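Local structure of putative NAD(P)H nitroreductase ydfN (Bacillus subtilis, 3BEM) at residues B[24-29]-B[164-168]; B[57-61]-B[146-151]; B[102-107]-B[120-124]. The protein probably reduces nitroaromatic or related aromatic compounds as an FMN-dependent, NAD(P)H-using nitroreductase that works as a homodimer and may aid their breakdown. The protein carries 3 engineered substitutions. One frame throughout, in Å; residues are numbered along the deposited sequence.

Contacts 1 and 2 lie about 19 Å apart between centres, and each meets one of the two flavins of the homodimer. Contact 1 (24-29 with 164-168) holds the phosphate and borders the isoalloxazine of one FMN. Contact 2 (57-61 with 146-151) packs helix 136-161 on strand 59-64, and its Asn146 and Leu149 reach the methyl end of the other FMN, whose phosphate side is bound by the second subunit. Strand 164-168 follows helix 136-161 directly, which links the two. Contact 3 (102-107 with 120-124) joins two outer helices about 20 Å from contact 2 and about 39 Å from contact 1 between centres; it touches contact 2 through Ile105 and Gln57, and its Tyr106 side chain is about 7 Å from a bound FMN.

Contact 1: residues B[24-29]-B[164-168]; sequences RSASNF and DTCPM. With FMN (flavin mononucleotide), chain G.
The Phe29 ring turns its edge to the backbone of strand 164-168, with Cys166 N and Thr165 C near the ring plane and Phe29 CZ 4.3 Å from Cys166 N; Asp164 O lies oblique to it. The Arg24 guanidinium receives FMN O3P in its plane, NE donating at 2.9 Å with a nearly straight N-H...O angle of 168°. The arginine chain, bent at chi2 and chi3, folds NE back to the FMN O3P that Ser25 N binds at 2.8 Å. Ser25 OG, anti to its carbonyl carbon (chi1 -66°), donates to FMN O2P at 2.7 Å.

Behind this phosphate grip, Ala26 N bonds to Thr165 O at 2.8 Å, the donor tilted 33° from the carbonyl plane. Water 1 joins Arg24 O to Thr165 N, and water 2 joins Arg24 N to Asp164 OD1, whose carboxylate also meets Arg202 and Glu197 N. Pro167 CG lies 3.5 Å from FMN C9, while Cys166 SG comes within 3.4 Å of FMN N1. Arg23, Arg205 and Arg208 bind the FMN from outside the two segments. The Arg24 guanidinium would probably offset part of the phosphate charge, and backbone and side-chain donors together fix the phosphate beside the strand.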
loop_
_atom_site.group_PDB
_atom_site.type_symbol
_atom_site.label_atom_id
_atom_site.label_comp_id
_atom_site.label_asym_id
_atom_site.label_seq_id
_atom_site.Cartn_x
_atom_site.Cartn_y
_atom_site.Cartn_z
ATOM N N ARG B 24 2.419 -12.141 -9.828
ATOM C CA ARG B 24 3.872 -12.036 -9.993
ATOM C C ARG B 24 4.162 -10.695 -10.617
ATOM O O ARG B 24 3.428 -10.270 -11.513
ATOM C CB ARG B 24 4.412 -13.148 -10.900
ATOM C CG ARG B 24 4.333 -14.520 -10.252
ATOM C CD ARG B 24 5.276 -14.664 -9.053
ATOM N NE ARG B 24 6.609 -14.153 -9.372
ATOM C CZ ARG B 24 7.518 -14.827 -10.062
ATOM N NH1 ARG B 24 7.278 -16.080 -10.447
ATOM N NH2 ARG B 24 8.681 -14.260 -10.328
ATOM N N SER B 25 5.211 -10.025 -10.174
ATOM C CA SER B 25 5.613 -8.751 -10.759
ATOM C C SER B 25 6.176 -9.093 -12.133
ATOM O O SER B 25 7.116 -9.915 -12.244
ATOM C CB SER B 25 6.635 -8.032 -9.896
ATOM O OG SER B 25 6.058 -7.650 -8.657
ATOM N N ALA B 26 5.606 -8.530 -13.187
ATOM C CA ALA B 26 6.044 -8.876 -14.559
ATOM C C ALA B 26 7.443 -8.407 -14.904
ATOM O O ALA B 26 7.824 -7.275 -14.610
ATOM C CB ALA B 26 5.073 -8.308 -15.583
ATOM N N SER B 27 8.205 -9.267 -15.532
ATOM C CA SER B 27 9.510 -8.831 -16.044
ATOM C C SER B 27 9.457 -8.440 -17.516
ATOM O O SER B 27 10.302 -7.669 -17.958
ATOM C CB SER B 27 10.599 -9.886 -15.808
ATOM O OG SER B 27 10.250 -11.101 -16.414
ATOM N N ASN B 28 8.477 -8.975 -18.238
ATOM C CA ASN B 28 8.277 -8.707 -19.655
ATOM C C ASN B 28 6.800 -8.507 -19.868
ATOM O O ASN B 28 6.001 -8.901 -19.015
ATOM C CB ASN B 28 8.756 -9.897 -20.521
ATOM C CG ASN B 28 7.933 -11.211 -20.296
ATOM O OD1 ASN B 28 6.927 -11.506 -21.011
ATOM N ND2 ASN B 28 8.405 -12.030 -19.351
ATOM N N PHE B 29 6.432 -7.905 -20.996
ATOM C CA PHE B 29 5.059 -7.957 -21.474
ATOM C C PHE B 29 5.055 -8.348 -22.952
ATOM O O PHE B 29 6.029 -8.084 -23.667
ATOM C CB PHE B 29 4.365 -6.604 -21.301
ATOM C CG PHE B 29 4.231 -6.184 -19.894
ATOM C CD1 PHE B 29 3.268 -6.791 -19.097
ATOM C CD2 PHE B 29 5.003 -5.170 -19.365
ATOM C CE1 PHE B 29 3.084 -6.398 -17.776
ATOM C CE2 PHE B 29 4.905 -4.807 -18.068
ATOM C CZ PHE B 29 3.896 -5.388 -17.251
ATOM N N ASP B 164 -1.447 -8.871 -15.752
ATOM C CA ASP B 164 -0.188 -8.795 -15.005
ATOM C C ASP B 164 0.242 -7.347 -14.807
ATOM O O ASP B 164 -0.035 -6.491 -15.625
ATOM C CB ASP B 164 0.894 -9.564 -15.745
ATOM C CG ASP B 164 0.502 -11.007 -15.919
ATOM O OD1 ASP B 164 0.205 -11.681 -14.874
ATOM O OD2 ASP B 164 0.408 -11.456 -17.062
ATOM N N THR B 165 0.939 -7.080 -13.710
ATOM C CA THR B 165 1.468 -5.722 -13.434
ATOM C C THR B 165 2.890 -5.835 -12.920
ATOM O O THR B 165 3.346 -6.936 -12.580
ATOM C CB THR B 165 0.635 -4.893 -12.424
ATOM O OG1 THR B 165 0.605 -5.575 -11.150
ATOM C CG2 THR B 165 -0.775 -4.604 -12.922
ATOM N N CYS B 166 3.626 -4.728 -13.014
ATOM C CA CYS B 166 4.938 -4.584 -12.364
ATOM C C CYS B 166 4.953 -3.214 -11.724
ATOM O O CYS B 166 4.876 -2.227 -12.431
ATOM C CB CYS B 166 6.064 -4.753 -13.349
ATOM S SG CYS B 166 7.630 -4.846 -12.420
ATOM N N PRO B 167 5.043 -3.128 -10.396
ATOM C CA PRO B 167 5.264 -1.863 -9.708
ATOM C C PRO B 167 6.697 -1.468 -9.926
ATOM O O PRO B 167 7.573 -2.342 -10.027
ATOM C CB PRO B 167 5.000 -2.194 -8.266
ATOM C CG PRO B 167 5.364 -3.623 -8.153
ATOM C CD PRO B 167 5.090 -4.281 -9.469
HETATM N N MSE B 168 6.956 -0.181 -10.031
HETATM C CA MSE B 168 8.255 0.360 -10.421
HETATM C C MSE B 168 8.579 1.652 -9.652
HETATM O O MSE B 168 7.743 2.536 -9.508
HETATM C CB MSE B 168 8.298 0.623 -11.947
HETATM C CG MSE B 168 7.913 -0.600 -12.761
HETATM SE SE MSE B 168 7.553 -0.092 -14.597
HETATM C CE MSE B 168 9.397 0.355 -15.142
HETATM N N1 FMN G . 10.591 -4.142 -10.873
HETATM C C2 FMN G . 11.257 -3.664 -11.973
HETATM O O2 FMN G . 11.497 -4.470 -12.879
HETATM N N3 FMN G . 11.622 -2.345 -12.065
HETATM C C4 FMN G . 11.394 -1.447 -11.034
HETATM O O4 FMN G . 11.639 -0.241 -11.244
HETATM C C4A FMN G . 10.714 -1.931 -9.918
HETATM N N5 FMN G . 10.465 -1.080 -8.837
HETATM C C5A FMN G . 9.694 -1.568 -7.799
HETATM C C6 FMN G . 9.338 -0.670 -6.776
HETATM C C7 FMN G . 8.539 -1.120 -5.719
HETATM C C7M FMN G . 7.923 -0.059 -4.813
HETATM C C8 FMN G . 8.111 -2.438 -5.649
HETATM C C8M FMN G . 6.938 -2.804 -4.745
HETATM C C9 FMN G . 8.506 -3.348 -6.630
HETATM C C9A FMN G . 9.262 -2.909 -7.717
HETATM N N10 FMN G . 9.630 -3.798 -8.748
HETATM C C10 FMN G . 10.306 -3.275 -9.842
HETATM C "C1'" FMN G . 9.310 -5.246 -8.611
HETATM C "C2'" FMN G . 10.106 -6.008 -7.547
HETATM O "O2'" FMN G . 11.383 -6.322 -8.081
HETATM C "C3'" FMN G . 9.332 -7.275 -7.215
HETATM O "O3'" FMN G . 8.071 -6.869 -6.617
HETATM C "C4'" FMN G . 10.098 -8.276 -6.347
HETATM O "O4'" FMN G . 11.270 -8.729 -7.048
HETATM C "C5'" FMN G . 9.179 -9.481 -6.003
HETATM O "O5'" FMN G . 8.674 -10.154 -7.180
HETATM P P FMN G . 7.199 -10.780 -7.079
HETATM O O1P FMN G . 7.225 -11.794 -5.981
HETATM O O2P FMN G . 6.415 -9.554 -6.780
HETATM O O3P FMN G . 6.908 -11.395 -8.425
HETATM O O HOH W 1 1.086 -9.174 -11.718
HETATM O O HOH W 2 0.731 -12.398 -12.200
#

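Contact 2: residues B[57-61]-B[146-151]; sequences QHTKY and NASLSA. With FMN (flavin mononucleotide), chain E.
Asn146, well inside helix 136-161, lays its amide flat over one face of the His58 ring, the planes 1° apart, in a helix-on-strand packing within the alpha+beta fold of the nitroreductase family: the axes of 146-151 and 59-61 cross at -54° and approach to 8.4 Å. Asn146 ND2 is 3.3 Å from His58 CE1, and Asn146 CB adds a CH-pi contact 3.8 Å from the ring centroid. Both groups are held in place from outside, the amide by Glu142 O and Ala53 N, the imidazole by Tyr131 OH at NE2; His58 ND1 is buried with no partner in the model.

Ala147 comes next, its CA 3.2 Å from Thr59 OG1 and its methyl beside both branches of that threonine. Two residues on, Leu149 reaches the flavin instead, CD1 lying 3.4 Å from FMN C8M. Ser150 turns back to the strand: its CB lies 3.4 Å from Thr59 OG1, and its hydroxyl, anti to the backbone N (chi1 -175°), reaches the edge of the Tyr61 ring. Tyr61 itself pairs with a strand of the second subunit, carrying the sheet across the interface. Within the chain, Tyr61 OH and Ser150 OG share a hydrogen bond of 2.7 Å.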
loop_
_atom_site.group_PDB
_atom_site.type_symbol
_atom_site.label_atom_id
_atom_site.label_comp_id
_atom_site.label_asym_id
_atom_site.label_seq_id
_atom_site.Cartn_x
_atom_site.Cartn_y
_atom_site.Cartn_z
ATOM N N GLN B 57 -8.725 10.613 0.169
ATOM C CA GLN B 57 -8.629 10.098 -1.206
ATOM C C GLN B 57 -7.475 10.836 -1.984
ATOM O O GLN B 57 -7.663 11.458 -3.043
ATOM C CB GLN B 57 -9.979 10.202 -1.858
ATOM C CG GLN B 57 -11.022 9.370 -1.166
ATOM C CD GLN B 57 -12.436 9.765 -1.565
ATOM O OE1 GLN B 57 -12.839 9.473 -2.671
ATOM N NE2 GLN B 57 -13.173 10.480 -0.672
ATOM N N HIS B 58 -6.280 10.691 -1.424
ATOM C CA HIS B 58 -5.054 11.356 -1.824
ATOM C C HIS B 58 -4.580 11.017 -3.237
ATOM O O HIS B 58 -3.815 11.778 -3.820
ATOM C CB HIS B 58 -3.904 11.016 -0.871
ATOM C CG HIS B 58 -4.221 11.212 0.573
ATOM N ND1 HIS B 58 -5.166 10.446 1.232
ATOM C CD2 HIS B 58 -3.697 12.045 1.500
ATOM C CE1 HIS B 58 -5.205 10.804 2.502
ATOM N NE2 HIS B 58 -4.331 11.789 2.694
ATOM N N THR B 59 -4.989 9.865 -3.739
ATOM C CA THR B 59 -4.383 9.224 -4.897
ATOM C C THR B 59 -5.028 9.662 -6.190
ATOM O O THR B 59 -6.277 9.733 -6.311
ATOM C CB THR B 59 -4.417 7.665 -4.780
ATOM O OG1 THR B 59 -4.034 7.250 -3.480
ATOM C CG2 THR B 59 -3.470 6.967 -5.799
ATOM N N LYS B 60 -4.174 9.961 -7.161
ATOM C CA LYS B 60 -4.572 10.138 -8.543
ATOM C C LYS B 60 -3.772 9.196 -9.422
ATOM O O LYS B 60 -2.631 8.812 -9.075
ATOM C CB LYS B 60 -4.455 11.597 -8.993
ATOM C CG LYS B 60 -5.482 12.527 -8.328
ATOM C CD LYS B 60 -5.792 13.819 -9.154
ATOM C CE LYS B 60 -7.208 14.363 -8.840
ATOM N NZ LYS B 60 -7.772 15.192 -9.939
ATOM N N TYR B 61 -4.365 8.786 -10.529
ATOM C CA TYR B 61 -3.664 7.988 -11.535
ATOM C C TYR B 61 -3.626 8.690 -12.889
ATOM O O TYR B 61 -4.670 9.189 -13.368
ATOM C CB TYR B 61 -4.303 6.614 -11.709
ATOM C CG TYR B 61 -4.250 5.711 -10.491
ATOM C CD1 TYR B 61 -5.157 5.855 -9.460
ATOM C CD2 TYR B 61 -3.335 4.675 -10.423
ATOM C CE1 TYR B 61 -5.106 5.057 -8.339
ATOM C CE2 TYR B 61 -3.276 3.856 -9.341
ATOM C CZ TYR B 61 -4.166 4.041 -8.289
ATOM O OH TYR B 61 -4.053 3.203 -7.232
ATOM N N ASN B 146 -0.732 6.876 1.446
ATOM C CA ASN B 146 -2.075 6.638 0.963
ATOM C C ASN B 146 -2.054 6.162 -0.504
ATOM O O ASN B 146 -2.823 5.252 -0.896
ATOM C CB ASN B 146 -2.950 7.834 1.174
ATOM C CG ASN B 146 -3.293 8.035 2.621
ATOM O OD1 ASN B 146 -4.128 7.318 3.167
ATOM N ND2 ASN B 146 -2.572 8.967 3.283
ATOM N N ALA B 147 -1.173 6.746 -1.352
ATOM C CA ALA B 147 -1.082 6.314 -2.750
ATOM C C ALA B 147 -0.582 4.862 -2.828
ATOM O O ALA B 147 -0.932 4.106 -3.723
ATOM C CB ALA B 147 -0.187 7.214 -3.617
ATOM N N SER B 148 0.259 4.443 -1.889
ATOM C CA SER B 148 0.801 3.083 -1.928
ATOM C C SER B 148 -0.232 2.033 -1.510
ATOM O O SER B 148 -0.285 0.954 -2.083
ATOM C CB SER B 148 2.111 3.005 -1.078
ATOM O OG SER B 148 3.150 3.815 -1.624
ATOM N N LEU B 149 -1.050 2.341 -0.500
ATOM C CA LEU B 149 -2.219 1.520 -0.174
ATOM C C LEU B 149 -3.076 1.346 -1.459
ATOM O O LEU B 149 -3.526 0.250 -1.768
ATOM C CB LEU B 149 -3.053 2.185 0.889
ATOM C CG LEU B 149 -2.471 2.216 2.313
ATOM C CD1 LEU B 149 -3.345 3.169 3.144
ATOM C CD2 LEU B 149 -2.419 0.838 2.998
ATOM N N SER B 150 -3.350 2.458 -2.138
ATOM C CA SER B 150 -4.180 2.463 -3.338
ATOM C C SER B 150 -3.537 1.588 -4.415
ATOM O O SER B 150 -4.209 0.779 -5.065
ATOM C CB SER B 150 -4.319 3.915 -3.835
ATOM O OG SER B 150 -5.211 3.978 -4.914
ATOM N N ALA B 151 -2.223 1.733 -4.582
ATOM C CA ALA B 151 -1.503 0.992 -5.617
ATOM C C ALA B 151 -1.601 -0.509 -5.395
ATOM O O ALA B 151 -1.688 -1.284 -6.342
ATOM C CB ALA B 151 -0.056 1.458 -5.640
HETATM N N1 FMN E . -9.303 5.676 11.348
HETATM C C2 FMN E . -9.346 6.014 12.686
HETATM O O2 FMN E . -10.384 5.804 13.329
HETATM N N3 FMN E . -8.247 6.594 13.303
HETATM C C4 FMN E . -7.079 6.863 12.602
HETATM O O4 FMN E . -6.077 7.204 13.266
HETATM C C4A FMN E . -7.048 6.523 11.220
HETATM N N5 FMN E . -5.914 6.773 10.448
HETATM C C5A FMN E . -5.877 6.342 9.124
HETATM C C6 FMN E . -4.709 6.510 8.362
HETATM C C7 FMN E . -4.629 6.132 6.999
HETATM C C7M FMN E . -3.274 5.755 6.431
HETATM C C8 FMN E . -5.747 5.541 6.422
HETATM C C8M FMN E . -5.542 4.582 5.293
HETATM C C9 FMN E . -6.920 5.365 7.176
HETATM C C9A FMN E . -7.020 5.753 8.524
HETATM N N10 FMN E . -8.177 5.557 9.270
HETATM C C10 FMN E . -8.169 5.911 10.614
HETATM C "C1'" FMN E . -9.467 5.097 8.600
HETATM C "C2'" FMN E . -10.025 6.095 7.543
HETATM O "O2'" FMN E . -10.739 7.161 8.162
HETATM C "C3'" FMN E . -10.946 5.322 6.575
HETATM O "O3'" FMN E . -10.109 4.418 5.826
HETATM C "C4'" FMN E . -11.845 6.206 5.680
HETATM O "O4'" FMN E . -12.708 7.048 6.435
HETATM C "C5'" FMN E . -12.811 5.413 4.773
HETATM O "O5'" FMN E . -13.561 4.383 5.436
HETATM P P FMN E . -13.620 2.953 4.700
HETATM O O1P FMN E . -14.373 1.995 5.488
HETATM O O2P FMN E . -14.369 3.087 3.472
HETATM O O3P FMN E . -12.202 2.585 4.600
#

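Contact 3: residues B[102-107]-B[120-124]; sequences AADIYE and YDHMV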
loop_
_atom_site.group_PDB
_atom_site.type_symbol
_atom_site.label_atom_id
_atom_site.label_comp_id
_atom_site.label_asym_id
_atom_site.label_seq_id
_atom_site.Cartn_x
_atom_site.Cartn_y
_atom_site.Cartn_z
ATOM N N ALA B 102 -10.822 18.579 2.281
ATOM C CA ALA B 102 -11.688 18.123 3.382
ATOM C C ALA B 102 -13.079 18.800 3.336
ATOM O O ALA B 102 -14.099 18.136 3.414
ATOM C CB ALA B 102 -11.015 18.365 4.749
ATOM N N ALA B 103 -13.107 20.111 3.188
ATOM C CA ALA B 103 -14.383 20.849 3.178
ATOM C C ALA B 103 -15.308 20.305 2.096
ATOM O O ALA B 103 -16.490 20.120 2.346
ATOM C CB ALA B 103 -14.140 22.312 2.986
ATOM N N ASP B 104 -14.794 20.061 0.888
ATOM C CA ASP B 104 -15.619 19.494 -0.171
ATOM C C ASP B 104 -15.999 18.054 0.065
ATOM O O ASP B 104 -17.144 17.670 -0.157
ATOM C CB ASP B 104 -14.907 19.595 -1.525
ATOM C CG ASP B 104 -14.769 21.040 -2.019
ATOM O OD1 ASP B 104 -15.740 21.840 -1.907
ATOM O OD2 ASP B 104 -13.665 21.372 -2.520
ATOM N N ILE B 105 -15.042 17.232 0.503
ATOM C CA ILE B 105 -15.327 15.813 0.717
ATOM C C ILE B 105 -16.401 15.574 1.788
ATOM O O ILE B 105 -17.277 14.709 1.601
ATOM C CB ILE B 105 -14.033 15.045 1.020
ATOM C CG1 ILE B 105 -13.144 15.081 -0.229
ATOM C CG2 ILE B 105 -14.367 13.588 1.511
ATOM C CD1 ILE B 105 -11.766 14.423 -0.064
ATOM N N TYR B 106 -16.391 16.376 2.848
ATOM C CA TYR B 106 -17.253 16.171 4.002
ATOM C C TYR B 106 -18.615 16.888 3.853
ATOM O O TYR B 106 -19.506 16.693 4.648
ATOM C CB TYR B 106 -16.608 16.638 5.300
ATOM C CG TYR B 106 -15.282 15.998 5.630
ATOM C CD1 TYR B 106 -14.911 14.772 5.057
ATOM C CD2 TYR B 106 -14.423 16.578 6.534
ATOM C CE1 TYR B 106 -13.666 14.196 5.337
ATOM C CE2 TYR B 106 -13.225 16.033 6.811
ATOM C CZ TYR B 106 -12.842 14.828 6.219
ATOM O OH TYR B 106 -11.602 14.286 6.549
ATOM N N GLU B 107 -18.766 17.671 2.810
ATOM C CA GLU B 107 -19.942 18.544 2.673
ATOM C C GLU B 107 -21.254 17.771 2.587
ATOM O O GLU B 107 -22.262 18.198 3.135
ATOM C CB GLU B 107 -19.771 19.441 1.469
ATOM C CG GLU B 107 -20.631 20.669 1.570
ATOM C CD GLU B 107 -20.195 21.805 0.659
ATOM O OE1 GLU B 107 -19.301 21.604 -0.185
ATOM O OE2 GLU B 107 -20.773 22.914 0.804
ATOM N N TYR B 120 -19.726 19.966 11.173
ATOM C CA TYR B 120 -19.036 19.901 9.885
ATOM C C TYR B 120 -17.835 20.830 9.910
ATOM O O TYR B 120 -16.746 20.447 9.541
ATOM C CB TYR B 120 -20.006 20.239 8.741
ATOM C CG TYR B 120 -19.343 20.655 7.450
ATOM C CD1 TYR B 120 -18.893 19.717 6.536
ATOM C CD2 TYR B 120 -19.157 22.002 7.150
ATOM C CE1 TYR B 120 -18.287 20.127 5.359
ATOM C CE2 TYR B 120 -18.565 22.403 5.969
ATOM C CZ TYR B 120 -18.114 21.450 5.085
ATOM O OH TYR B 120 -17.507 21.856 3.904
ATOM N N ASP B 121 -17.999 22.068 10.357
ATOM C CA ASP B 121 -16.842 22.964 10.439
ATOM C C ASP B 121 -15.743 22.412 11.328
ATOM O O ASP B 121 -14.553 22.553 11.006
ATOM C CB ASP B 121 -17.252 24.353 10.949
ATOM C CG ASP B 121 -18.052 25.134 9.926
ATOM O OD1 ASP B 121 -18.069 24.759 8.739
ATOM O OD2 ASP B 121 -18.678 26.146 10.309
ATOM N N HIS B 122 -16.142 21.776 12.436
ATOM C CA HIS B 122 -15.205 21.192 13.384
ATOM C C HIS B 122 -14.441 20.028 12.725
ATOM O O HIS B 122 -13.217 19.885 12.889
ATOM C CB HIS B 122 -15.951 20.673 14.618
ATOM C CG HIS B 122 -15.056 20.012 15.614
ATOM N ND1 HIS B 122 -14.219 20.729 16.445
ATOM C CD2 HIS B 122 -14.840 18.703 15.896
ATOM C CE1 HIS B 122 -13.535 19.892 17.201
ATOM N NE2 HIS B 122 -13.877 18.655 16.875
HETATM N N MSE B 123 -15.185 19.198 12.002
HETATM C CA MSE B 123 -14.572 18.025 11.355
HETATM C C MSE B 123 -13.542 18.444 10.303
HETATM O O MSE B 123 -12.450 17.859 10.224
HETATM C CB MSE B 123 -15.615 17.151 10.733
HETATM C CG MSE B 123 -15.046 15.958 10.025
HETATM SE SE MSE B 123 -16.416 14.924 9.110
HETATM C CE MSE B 123 -17.333 14.248 10.729
ATOM N N VAL B 124 -13.906 19.406 9.469
ATOM C CA VAL B 124 -12.978 19.973 8.476
ATOM C C VAL B 124 -11.750 20.546 9.202
ATOM O O VAL B 124 -10.585 20.230 8.882
ATOM C CB VAL B 124 -13.676 21.049 7.623
ATOM C CG1 VAL B 124 -12.689 21.746 6.721
ATOM C CG2 VAL B 124 -14.888 20.506 6.840
#
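This is a helix-helix packing between neighbouring helices 102-111 and 117-134, a helical hairpin about 25 Å from the chain centre; it holds no annotated flavin-binding residue, though the Tyr106 side chain lies about 7 Å from a bound FMN. The segment axes run at 135° to each other and approach to 9.5 Å, so the arms are antiparallel but splayed. Tyr120 and Val124, one turn apart on the second helix, face Ala103 and Tyr106 on the first.

The Tyr120 side chain leaves with CG anti to the backbone N (chi1 160°), which carries its ring across to the first helix. Ala103 O lies at the ring's edge, in its plane; separately, Tyr120 CE1 is 3.5 Å from Glu107 CA, and it packs on Tyr106 CB. Val124 CG2 lies over the rim of one face of this ring and packs 3.7 Å from Ala103 CA, while its CG1 touches the Ala103 methyl. A phenylalanine in place of Tyr120 would probably keep much of the ring packing but leave Ala103 O without this side-chain donor.

The Tyr106 ring has Ala102 O over one face and Met123 SE over the other, a Met-aromatic contact at 4.0 Å from the centroid and 25° off the ring normal. Its hydroxyl is tied outside the pair to Phe54 O and Thr127 OG1. The one hydrogen bond between the segments is short: Tyr120 OH donates to Ala103 O at 2.5 Å, arriving 33° off the carbonyl plane.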